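Local coordinates for xylulose kinase (Escherichia coli, PDB 2ITM), which catalyses the ATP-dependent phosphorylation of D-xylulose to D-xylulose 5-phosphate, as a homodimeric member of the FGGY family of carbohydrate kinases, at residues Val149-Pro152 against Lys153-Leu156; Leu298-Ala301 against Ala302-Gly306; Pro438-Leu442 against Ile443-Pro447; Arg468-Thr471 against Phe472-Leu475. One frame throughout, in Å; residues are numbered along the deposited sequence.

In the fold
All four contacts are local, each between residues a turn or so apart: contacts 1 and 3 start helices, contact 2 lies at the last turns of a helix and contact 4 along one. Contact 1, in the N-terminal FGGY domain, is near the substrate: the side chain of Pro-152 is about 8 Å from bound D-xylulose and that of Leu-151 about 5 Å from that of the substrate-binding His-78. The other three lie away from the annotated sites. Contacts 2 and 4, with centres about 23 Å apart, both pack on helix 358-381, and contact 2 also meets the second subunit. Contact 1 lies across the chain's centre from both, its centre about 39 Å from that of contact 2; contact 3 is a surface helix start.

Contact 1: residues Val149-Pro152 against Lys153-Leu156; sequences VLLP and KDYL
Leu-151 and Asp-154 run side by side and point the same way at a helix N-terminus, where strand 148-150 gives way to helix 152-161 and Leu-151 holds the N-cap position. The carboxylate of Asp-154 thus lies along the leucine, with OD2 of Asp-154 3.6 Å from CB of Leu-151. A water closes this pairing, accepting from Leu-151 N and donating to Asp-154 OD2. On the other branch, Lys-153 bends at its last torsion (chi4 -56°) and brings NZ to the syn side of Asp-154 OD1 at 2.8 Å, a salt bridge between sequence neighbours. Ser-166 also engages OD2 of Asp-154, Arg-157 pairs with its OD1, and Asp-167 and Asp-170 share the lysine.

Leu-150 comes from the strand and lays CD1 against the backbone of that turn, 3.8 Å from Tyr-155 CA. The tyrosine has CG anti to its own N (chi1 169°), which carries the hydroxyl end away from residues 149-152, the ring packing on Trp-48 and Pro-45 of helix 45-62. Pro-152 begins the helix without needing an N-H partner, and its ring packs on Gln-76 of the D-xylulose pocket, placing this helix start beside the sugar site. Its carbonyl oxygen receives Leu-156 N at 3.3 Å, and Leu-151 O takes Tyr-155 N at 3.0 Å, with the donor nearly in line with the carbonyl bond.

Contact 2: residues Leu298-Ala301 against Ala302-Gly306; sequences LDWA and AKLTG
Leu-304 reaches back one turn to Trp-300. CB of Leu-304 starts beside Trp-300 O, 3.8 Å from Ala-301 O. With CG anti to the backbone N (chi1 -154°), the chain then turns to the indole: CG of Leu-304 stands 3.9 Å above the ring plane, displaced from the ring centre. Of the two branches, CD1 approaches CZ2 of Trp-300 at 3.7 Å and also faces CE2 and NE1. CD2 lies over the face of the six-membered ring in the manner of a CH-pi contact, but the model places it too close to the ring carbons for its exact separation to be trusted. The two side chains lie at a slant to one another.

This i to i+4 pairing belongs to the last turns of helix 294-304 in the C-terminal FGGY domain. Backbone bonds of the same spacing accompany it, among them Leu-304 N to Trp-300 O at 2.7 Å. Ala-301 packs on Val-365 of helix 358-381 and Leu-313 of helix 310-316. The indole lies at the dimer interface, where its ring meets that of His-354 of the second subunit at about 50°, and Leu-304 packs on His-356 of that subunit.

One residue further on, Ala-301 O is gripped twice by Thr-305. OG1 of Thr-305 donates to it at 2.6 Å in the carbonyl plane; the backbone N of Thr-305 adds a weak bond at 3.4 Å. OG1 reaches this oxygen from the position between the threonine's own N and carbonyl carbon (chi1 50°).

Contact 3: residues Pro438-Leu442 against Ile443-Pro447; sequences PEKSL and IELLP
Ser-441 and Glu-444 form a capping box, each side chain bonding the other residue's backbone N at the start of helix 442-445. Ser-441 N donates to Glu-444 OE2 at 3.0 Å along a nearly straight line (172°), meeting the oxygen from above the carboxylate plane. In return, Glu-444 N donates to Ser-441 OG at 3.2 Å. The serine hydroxyl sits between its own N and carbonyl carbon (chi1 78°), a rotation that turns OG toward the first turn of the helix. Two backbone N-H groups at the helix start are thereby given side-chain acceptors.

The second carboxylate oxygen is occupied as well. Lys-440 NZ forms a salt bridge with Glu-444 OE1 at 3.3 Å, weak as a hydrogen bond, and a water accepting from that NZ donates to the same OE1. The two side chains cross at about a right angle, the lysine stem running past the carboxylate.

Beyond the charges, Leu-446 N donates to Leu-442 O at 2.7 Å, in the carbonyl plane. Apolar contacts are few: CB of Lys-440 lies 3.9 Å from CD1 of Leu-445, and CB of Leu-442 has CD1 of Ile-443 at 4.0 Å and CD1 of Leu-446 at 4.1 Å. The polar box belongs to the surface, whereas the leucines turn to helix 424-436: Leu-442 rests on Ile-434, Leu-445 on Gln-433 and Leu-446 on Arg-430, just ahead of strand 451-455.

Contact 4: residues Arg468-Thr471 against Phe472-Leu475; sequences RRET and FRRL
Arg-469 and Arg-473, one turn apart, bring their guanidinium groups together with planes 77° apart. NH1 of Arg-473 stands 3.8 Å above the plane of the Arg-469 group, over its centre, so the edge of the Arg-473 guanidinium meets the face of the other. Such proximity of like charges is probably offset by acids of helix 358-381: Asp-378 forms a salt bridge with Arg-469, and Asp-375 with Arg-473. A bend at chi3 (-55°) folds the Arg-473 chain back along the helix, and the face of its guanidinium lies over Arg-469 O and Glu-470 N.

The Arg-474 guanidinium likewise packs a face on backbone, with Thr-471 CA and Glu-470 O over one side and its NH2 3.8 Å from Thr-471 CA. Among the hydrogen bonds, OG1 of Thr-471 is held by the carbonyl of Pro-467. Each N-H from Phe-472 to Leu-475 donates to the carbonyl four residues earlier, the shortest from Phe-472 N to Arg-468 O at 2.7 Å.

Apolar packing falls to Phe-472 and Leu-475. The phenylalanine ring meets that of Tyr-371 and reaches Leu-330 and Pro-331, while Leu-475 joins Thr-471 on Trp-328. This part of helix 459-479 has the two-sided character of an amphipathic alpha-helix: Phe-472 and Leu-475 are buried, Glu-470, Arg-473 and Arg-474 exposed.

Contact 1: residues Val149-Pro152 against Lys153-Leu156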
loop_
_atom_site.group_PDB
_atom_site.type_symbol
_atom_site.label_atom_id
_atom_site.label_comp_id
_atom_site.label_asym_id
_atom_site.label_seq_id
_atom_site.Cartn_x
_atom_site.Cartn_y
_atom_site.Cartn_z
ATOM N N VAL A 149 -44.614 2.316 -12.892
ATOM C CA VAL A 149 -43.197 2.113 -12.666
ATOM C C VAL A 149 -42.707 0.865 -13.414
ATOM O O VAL A 149 -43.159 -0.234 -13.163
ATOM C CB VAL A 149 -42.895 1.978 -11.165
ATOM C CG1 VAL A 149 -41.454 1.638 -10.924
ATOM C CG2 VAL A 149 -43.275 3.235 -10.436
ATOM N N LEU A 150 -41.787 1.072 -14.343
ATOM C CA LEU A 150 -41.266 -0.022 -15.140
ATOM C C LEU A 150 -39.773 -0.195 -14.946
ATOM O O LEU A 150 -39.021 0.771 -14.913
ATOM C CB LEU A 150 -41.583 0.169 -16.614
ATOM C CG LEU A 150 -43.035 0.231 -17.058
ATOM C CD1 LEU A 150 -43.091 0.421 -18.541
ATOM C CD2 LEU A 150 -43.774 -1.010 -16.649
ATOM N N LEU A 151 -39.351 -1.438 -14.829
ATOM C CA LEU A 151 -37.959 -1.760 -14.979
ATOM C C LEU A 151 -37.496 -1.477 -16.408
ATOM O O LEU A 151 -38.292 -1.298 -17.297
ATOM C CB LEU A 151 -37.709 -3.209 -14.573
ATOM C CG LEU A 151 -37.980 -3.545 -13.109
ATOM C CD1 LEU A 151 -38.201 -5.017 -12.911
ATOM C CD2 LEU A 151 -36.828 -3.070 -12.251
ATOM N N PRO A 152 -36.198 -1.417 -16.610
ATOM C CA PRO A 152 -35.664 -0.859 -17.851
ATOM C C PRO A 152 -36.022 -1.692 -19.083
ATOM O O PRO A 152 -36.470 -1.143 -20.072
ATOM C CB PRO A 152 -34.154 -0.831 -17.578
ATOM C CG PRO A 152 -34.064 -0.661 -16.111
ATOM C CD PRO A 152 -35.161 -1.470 -15.545
ATOM N N LYS A 153 -35.844 -3.003 -19.011
ATOM C CA LYS A 153 -36.167 -3.866 -20.134
ATOM C C LYS A 153 -37.670 -3.879 -20.417
ATOM O O LYS A 153 -38.097 -4.071 -21.541
ATOM C CB LYS A 153 -35.654 -5.272 -19.895
ATOM C CG LYS A 153 -36.669 -6.183 -19.262
ATOM C CD LYS A 153 -36.128 -7.551 -19.040
ATOM C CE LYS A 153 -37.224 -8.505 -18.628
ATOM N NZ LYS A 153 -37.966 -8.087 -17.432
ATOM N N ASP A 154 -38.447 -3.672 -19.366
ATOM C CA ASP A 154 -39.885 -3.643 -19.450
ATOM C C ASP A 154 -40.403 -2.358 -20.087
ATOM O O ASP A 154 -41.427 -2.367 -20.744
ATOM C CB ASP A 154 -40.513 -3.894 -18.086
ATOM C CG ASP A 154 -40.119 -5.235 -17.503
ATOM O OD1 ASP A 154 -39.895 -6.175 -18.271
ATOM O OD2 ASP A 154 -39.999 -5.429 -16.297
ATOM N N TYR A 155 -39.680 -1.262 -19.916
ATOM C CA TYR A 155 -40.001 -0.057 -20.662
ATOM C C TYR A 155 -39.795 -0.317 -22.141
ATOM O O TYR A 155 -40.607 0.054 -22.960
ATOM C CB TYR A 155 -39.166 1.143 -20.228
ATOM C CG TYR A 155 -39.311 2.318 -21.166
ATOM C CD1 TYR A 155 -40.401 3.153 -21.093
ATOM C CD2 TYR A 155 -38.369 2.570 -22.141
ATOM C CE1 TYR A 155 -40.533 4.217 -21.948
ATOM C CE2 TYR A 155 -38.492 3.621 -22.999
ATOM C CZ TYR A 155 -39.578 4.443 -22.908
ATOM O OH TYR A 155 -39.708 5.489 -23.775
ATOM N N LEU A 156 -38.700 -0.993 -22.442
ATOM C CA LEU A 156 -38.427 -1.503 -23.765
ATOM C C LEU A 156 -39.560 -2.335 -24.354
ATOM O O LEU A 156 -39.967 -2.112 -25.479
ATOM C CB LEU A 156 -37.122 -2.283 -23.765
ATOM C CG LEU A 156 -36.297 -2.240 -25.026
ATOM C CD1 LEU A 156 -36.265 -0.855 -25.622
ATOM C CD2 LEU A 156 -34.900 -2.716 -24.728
HETATM O O HOH W 1 -41.239 -3.358 -14.664
#

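Contact 2: residues Leu298-Ala301 against Ala302-Gly306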
loop_
_atom_site.group_PDB
_atom_site.type_symbol
_atom_site.label_atom_id
_atom_site.label_comp_id
_atom_site.label_asym_id
_atom_site.label_seq_id
_atom_site.Cartn_x
_atom_site.Cartn_y
_atom_site.Cartn_z
ATOM N N LEU A 298 -6.894 -10.436 -12.261
ATOM C CA LEU A 298 -5.796 -11.083 -12.964
ATOM C C LEU A 298 -5.102 -10.170 -13.965
ATOM O O LEU A 298 -3.886 -10.122 -14.030
ATOM C CB LEU A 298 -6.289 -12.326 -13.686
ATOM C CG LEU A 298 -6.658 -13.538 -12.850
ATOM C CD1 LEU A 298 -6.603 -14.791 -13.698
ATOM C CD2 LEU A 298 -5.770 -13.661 -11.628
ATOM N N ASP A 299 -5.886 -9.460 -14.750
ATOM C CA ASP A 299 -5.326 -8.486 -15.662
ATOM C C ASP A 299 -4.499 -7.457 -14.919
ATOM O O ASP A 299 -3.524 -6.934 -15.441
ATOM C CB ASP A 299 -6.427 -7.812 -16.469
ATOM C CG ASP A 299 -6.987 -8.708 -17.538
ATOM O OD1 ASP A 299 -8.169 -8.557 -17.866
ATOM O OD2 ASP A 299 -6.330 -9.597 -18.104
ATOM N N TRP A 300 -4.899 -7.170 -13.690
ATOM C CA TRP A 300 -4.304 -6.074 -12.946
ATOM C C TRP A 300 -3.015 -6.533 -12.284
ATOM O O TRP A 300 -1.978 -5.912 -12.469
ATOM C CB TRP A 300 -5.301 -5.493 -11.942
ATOM C CG TRP A 300 -4.703 -4.620 -10.900
ATOM C CD1 TRP A 300 -4.495 -3.284 -10.973
ATOM C CD2 TRP A 300 -4.255 -5.022 -9.612
ATOM N NE1 TRP A 300 -3.936 -2.824 -9.810
ATOM C CE2 TRP A 300 -3.774 -3.880 -8.959
ATOM C CE3 TRP A 300 -4.207 -6.247 -8.935
ATOM C CZ2 TRP A 300 -3.248 -3.922 -7.677
ATOM C CZ3 TRP A 300 -3.682 -6.286 -7.666
ATOM C CH2 TRP A 300 -3.217 -5.139 -7.046
ATOM N N ALA A 301 -3.077 -7.638 -11.551
ATOM C CA ALA A 301 -1.877 -8.345 -11.144
ATOM C C ALA A 301 -0.786 -8.490 -12.189
ATOM O O ALA A 301 0.386 -8.528 -11.864
ATOM C CB ALA A 301 -2.205 -9.760 -10.720
ATOM N N ALA A 302 -1.201 -8.554 -13.444
ATOM C CA ALA A 302 -0.281 -8.608 -14.561
ATOM C C ALA A 302 0.381 -7.270 -14.773
ATOM O O ALA A 302 1.594 -7.160 -14.715
ATOM C CB ALA A 302 -0.994 -9.052 -15.815
ATOM N N LYS A 303 -0.414 -6.243 -15.011
ATOM C CA LYS A 303 0.159 -4.957 -15.359
ATOM C C LYS A 303 0.833 -4.284 -14.180
ATOM O O LYS A 303 1.904 -3.725 -14.327
ATOM C CB LYS A 303 -0.876 -4.026 -15.976
ATOM C CG LYS A 303 -0.729 -2.567 -15.551
ATOM C CD LYS A 303 0.570 -1.956 -16.068
ATOM C CE LYS A 303 0.343 -0.581 -16.670
ATOM N NZ LYS A 303 -1.012 -0.073 -16.368
ATOM N N LEU A 304 0.192 -4.329 -13.026
ATOM C CA LEU A 304 0.872 -4.155 -11.755
ATOM C C LEU A 304 2.297 -4.646 -11.564
ATOM O O LEU A 304 3.143 -3.920 -11.058
ATOM C CB LEU A 304 0.128 -4.902 -10.656
ATOM C CG LEU A 304 0.281 -4.389 -9.229
ATOM C CD1 LEU A 304 -0.016 -2.923 -9.119
ATOM C CD2 LEU A 304 -0.618 -5.164 -8.321
ATOM N N THR A 305 2.549 -5.892 -11.954
ATOM C CA THR A 305 3.842 -6.515 -11.723
ATOM C C THR A 305 4.595 -6.312 -13.024
ATOM O O THR A 305 5.657 -6.879 -13.233
ATOM C CB THR A 305 3.796 -8.006 -11.347
ATOM O OG1 THR A 305 2.976 -8.725 -12.267
ATOM C CG2 THR A 305 3.092 -8.197 -10.034
ATOM N N GLY A 306 4.032 -5.488 -13.891
ATOM C CA GLY A 306 4.643 -5.185 -15.163
ATOM C C GLY A 306 4.792 -6.397 -16.044
ATOM O O GLY A 306 5.363 -6.318 -17.120
#

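Contact 3: residues Pro438-Leu442 against Ile443-Pro447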
loop_
_atom_site.group_PDB
_atom_site.type_symbol
_atom_site.label_atom_id
_atom_site.label_comp_id
_atom_site.label_asym_id
_atom_site.label_seq_id
_atom_site.Cartn_x
_atom_site.Cartn_y
_atom_site.Cartn_z
ATOM N N PRO A 438 -43.406 -25.080 -27.620
ATOM C CA PRO A 438 -44.023 -25.425 -26.347
ATOM C C PRO A 438 -44.081 -26.932 -26.093
ATOM O O PRO A 438 -44.284 -27.341 -24.971
ATOM C CB PRO A 438 -45.423 -24.838 -26.483
ATOM C CG PRO A 438 -45.621 -24.697 -27.913
ATOM C CD PRO A 438 -44.311 -24.277 -28.444
ATOM N N GLU A 439 -43.890 -27.733 -27.127
ATOM C CA GLU A 439 -43.905 -29.183 -26.979
ATOM C C GLU A 439 -42.552 -29.753 -26.566
ATOM O O GLU A 439 -42.475 -30.848 -26.049
ATOM C CB GLU A 439 -44.375 -29.844 -28.271
ATOM C CG GLU A 439 -43.275 -30.069 -29.287
ATOM C CD GLU A 439 -42.906 -28.841 -30.102
ATOM O OE1 GLU A 439 -43.273 -27.716 -29.723
ATOM O OE2 GLU A 439 -42.227 -29.007 -31.127
ATOM N N LYS A 440 -41.487 -29.002 -26.820
ATOM C CA LYS A 440 -40.140 -29.454 -26.522
ATOM C C LYS A 440 -39.781 -29.212 -25.077
ATOM O O LYS A 440 -40.280 -28.295 -24.458
ATOM C CB LYS A 440 -39.136 -28.750 -27.416
ATOM C CG LYS A 440 -39.212 -29.159 -28.837
ATOM C CD LYS A 440 -38.211 -28.406 -29.653
ATOM C CE LYS A 440 -37.992 -29.056 -30.996
ATOM N NZ LYS A 440 -37.484 -30.442 -30.853
ATOM N N SER A 441 -38.897 -30.038 -24.548
ATOM C CA SER A 441 -38.482 -29.931 -23.159
ATOM C C SER A 441 -37.318 -28.968 -23.009
ATOM O O SER A 441 -36.627 -28.671 -23.970
ATOM C CB SER A 441 -38.091 -31.299 -22.610
ATOM O OG SER A 441 -36.807 -31.675 -23.055
ATOM N N LEU A 442 -37.115 -28.494 -21.790
ATOM C CA LEU A 442 -36.033 -27.572 -21.493
ATOM C C LEU A 442 -34.693 -28.252 -21.630
ATOM O O LEU A 442 -33.714 -27.653 -22.071
ATOM C CB LEU A 442 -36.166 -27.057 -20.070
ATOM C CG LEU A 442 -37.518 -26.545 -19.603
ATOM C CD1 LEU A 442 -37.385 -26.060 -18.212
ATOM C CD2 LEU A 442 -37.993 -25.463 -20.506
ATOM N N ILE A 443 -34.642 -29.508 -21.212
ATOM C CA ILE A 443 -33.503 -30.363 -21.504
ATOM C C ILE A 443 -33.084 -30.131 -22.934
ATOM O O ILE A 443 -31.914 -29.928 -23.217
ATOM C CB ILE A 443 -33.881 -31.830 -21.297
ATOM C CG1 ILE A 443 -34.634 -32.011 -19.982
ATOM C CG2 ILE A 443 -32.670 -32.687 -21.344
ATOM C CD1 ILE A 443 -35.775 -31.010 -19.783
ATOM N N GLU A 444 -34.072 -30.154 -23.845
ATOM C CA GLU A 444 -33.799 -30.003 -25.260
ATOM C C GLU A 444 -33.243 -28.621 -25.601
ATOM O O GLU A 444 -32.298 -28.503 -26.361
ATOM C CB GLU A 444 -35.058 -30.288 -26.096
ATOM C CG GLU A 444 -35.742 -31.614 -25.806
ATOM C CD GLU A 444 -36.886 -31.925 -26.770
ATOM O OE1 GLU A 444 -36.680 -31.819 -27.991
ATOM O OE2 GLU A 444 -37.981 -32.287 -26.301
ATOM N N LEU A 445 -33.853 -27.576 -25.070
ATOM C CA LEU A 445 -33.664 -26.246 -25.627
ATOM C C LEU A 445 -32.651 -25.438 -24.823
ATOM O O LEU A 445 -32.130 -24.439 -25.300
ATOM C CB LEU A 445 -34.991 -25.495 -25.706
ATOM C CG LEU A 445 -36.076 -26.054 -26.608
ATOM C CD1 LEU A 445 -37.379 -25.455 -26.240
ATOM C CD2 LEU A 445 -35.748 -25.783 -28.040
ATOM N N LEU A 446 -32.369 -25.889 -23.592
ATOM C CA LEU A 446 -31.479 -25.191 -22.678
ATOM C C LEU A 446 -30.307 -26.064 -22.260
ATOM O O LEU A 446 -30.222 -26.485 -21.123
ATOM C CB LEU A 446 -32.240 -24.719 -21.443
ATOM C CG LEU A 446 -33.453 -23.792 -21.583
ATOM C CD1 LEU A 446 -34.070 -23.552 -20.257
ATOM C CD2 LEU A 446 -33.106 -22.503 -22.261
ATOM N N PRO A 447 -29.397 -26.322 -23.188
ATOM C CA PRO A 447 -28.270 -27.206 -22.925
ATOM C C PRO A 447 -27.185 -26.473 -22.151
ATOM O O PRO A 447 -27.064 -25.259 -22.255
ATOM C CB PRO A 447 -27.771 -27.510 -24.325
ATOM C CG PRO A 447 -28.013 -26.282 -25.059
ATOM C CD PRO A 447 -29.222 -25.630 -24.470
HETATM O O HOH W 2 -34.924 -30.578 -29.229
#

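Contact 4: residues Arg468-Thr471 against Phe472-Leu475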
loop_
_atom_site.group_PDB
_atom_site.type_symbol
_atom_site.label_atom_id
_atom_site.label_comp_id
_atom_site.label_asym_id
_atom_site.label_seq_id
_atom_site.Cartn_x
_atom_site.Cartn_y
_atom_site.Cartn_z
ATOM N N ARG A 468 -4.278 -21.321 5.648
ATOM C CA ARG A 468 -4.117 -20.047 4.976
ATOM C C ARG A 468 -5.431 -19.275 4.819
ATOM O O ARG A 468 -5.460 -18.067 4.954
ATOM C CB ARG A 468 -3.424 -20.225 3.631
ATOM C CG ARG A 468 -2.021 -20.756 3.742
ATOM C CD ARG A 468 -1.384 -21.138 2.432
ATOM N NE ARG A 468 0.012 -20.729 2.368
ATOM C CZ ARG A 468 1.000 -21.477 2.796
ATOM N NH1 ARG A 468 0.730 -22.662 3.306
ATOM N NH2 ARG A 468 2.247 -21.065 2.722
ATOM N N ARG A 469 -6.505 -20.006 4.532
ATOM C CA ARG A 469 -7.856 -19.461 4.462
ATOM C C ARG A 469 -8.265 -18.864 5.800
ATOM O O ARG A 469 -8.810 -17.780 5.854
ATOM C CB ARG A 469 -8.855 -20.554 4.058
ATOM C CG ARG A 469 -9.079 -20.715 2.563
ATOM C CD ARG A 469 -9.671 -22.032 2.149
ATOM N NE ARG A 469 -11.124 -22.033 2.024
ATOM C CZ ARG A 469 -11.856 -20.966 1.847
ATOM N NH1 ARG A 469 -11.282 -19.785 1.765
ATOM N NH2 ARG A 469 -13.167 -21.068 1.754
ATOM N N GLU A 470 -7.998 -19.606 6.866
ATOM C CA GLU A 470 -8.210 -19.154 8.229
ATOM C C GLU A 470 -7.437 -17.885 8.509
ATOM O O GLU A 470 -7.947 -16.958 9.088
ATOM C CB GLU A 470 -7.751 -20.247 9.168
ATOM C CG GLU A 470 -8.206 -20.131 10.599
ATOM C CD GLU A 470 -7.710 -21.300 11.429
ATOM O OE1 GLU A 470 -7.790 -22.447 10.948
ATOM O OE2 GLU A 470 -7.224 -21.063 12.541
ATOM N N THR A 471 -6.193 -17.861 8.083
ATOM C CA THR A 471 -5.351 -16.709 8.304
ATOM C C THR A 471 -5.833 -15.497 7.507
ATOM O O THR A 471 -5.973 -14.411 8.040
ATOM C CB THR A 471 -3.886 -17.044 8.003
ATOM O OG1 THR A 471 -3.358 -17.848 9.055
ATOM C CG2 THR A 471 -3.044 -15.809 8.067
ATOM N N PHE A 472 -6.094 -15.714 6.227
ATOM C CA PHE A 472 -6.760 -14.735 5.374
ATOM C C PHE A 472 -8.012 -14.101 5.982
ATOM O O PHE A 472 -8.116 -12.919 6.028
ATOM C CB PHE A 472 -7.064 -15.339 4.002
ATOM C CG PHE A 472 -7.910 -14.467 3.122
ATOM C CD1 PHE A 472 -7.339 -13.532 2.300
ATOM C CD2 PHE A 472 -9.275 -14.593 3.116
ATOM C CE1 PHE A 472 -8.118 -12.743 1.501
ATOM C CE2 PHE A 472 -10.049 -13.802 2.320
ATOM C CZ PHE A 472 -9.471 -12.879 1.511
ATOM N N ARG A 473 -8.948 -14.928 6.425
ATOM C CA ARG A 473 -10.166 -14.473 7.027
ATOM C C ARG A 473 -9.926 -13.607 8.253
ATOM O O ARG A 473 -10.607 -12.628 8.455
ATOM C CB ARG A 473 -11.071 -15.633 7.400
ATOM C CG ARG A 473 -11.837 -16.189 6.246
ATOM C CD ARG A 473 -12.854 -17.233 6.592
ATOM N NE ARG A 473 -12.296 -18.346 7.329
ATOM C CZ ARG A 473 -11.998 -19.510 6.801
ATOM N NH1 ARG A 473 -12.188 -19.736 5.521
ATOM N NH2 ARG A 473 -11.501 -20.458 7.563
ATOM N N ARG A 474 -8.966 -14.005 9.075
ATOM C CA ARG A 474 -8.554 -13.248 10.249
ATOM C C ARG A 474 -8.058 -11.866 9.862
ATOM O O ARG A 474 -8.528 -10.868 10.367
ATOM C CB ARG A 474 -7.442 -14.000 10.981
ATOM C CG ARG A 474 -7.303 -13.696 12.457
ATOM C CD ARG A 474 -5.864 -13.634 12.974
ATOM N NE ARG A 474 -5.012 -14.707 12.471
ATOM C CZ ARG A 474 -5.333 -15.989 12.486
ATOM N NH1 ARG A 474 -6.496 -16.381 12.983
ATOM N NH2 ARG A 474 -4.499 -16.873 12.013
ATOM N N LEU A 475 -7.103 -11.829 8.948
ATOM C CA LEU A 475 -6.553 -10.585 8.467
ATOM C C LEU A 475 -7.591 -9.712 7.773
ATOM O O LEU A 475 -7.655 -8.525 8.020
ATOM C CB LEU A 475 -5.370 -10.845 7.541
ATOM C CG LEU A 475 -4.036 -11.348 8.089
ATOM C CD1 LEU A 475 -3.018 -11.470 6.991
ATOM C CD2 LEU A 475 -3.510 -10.464 9.188
#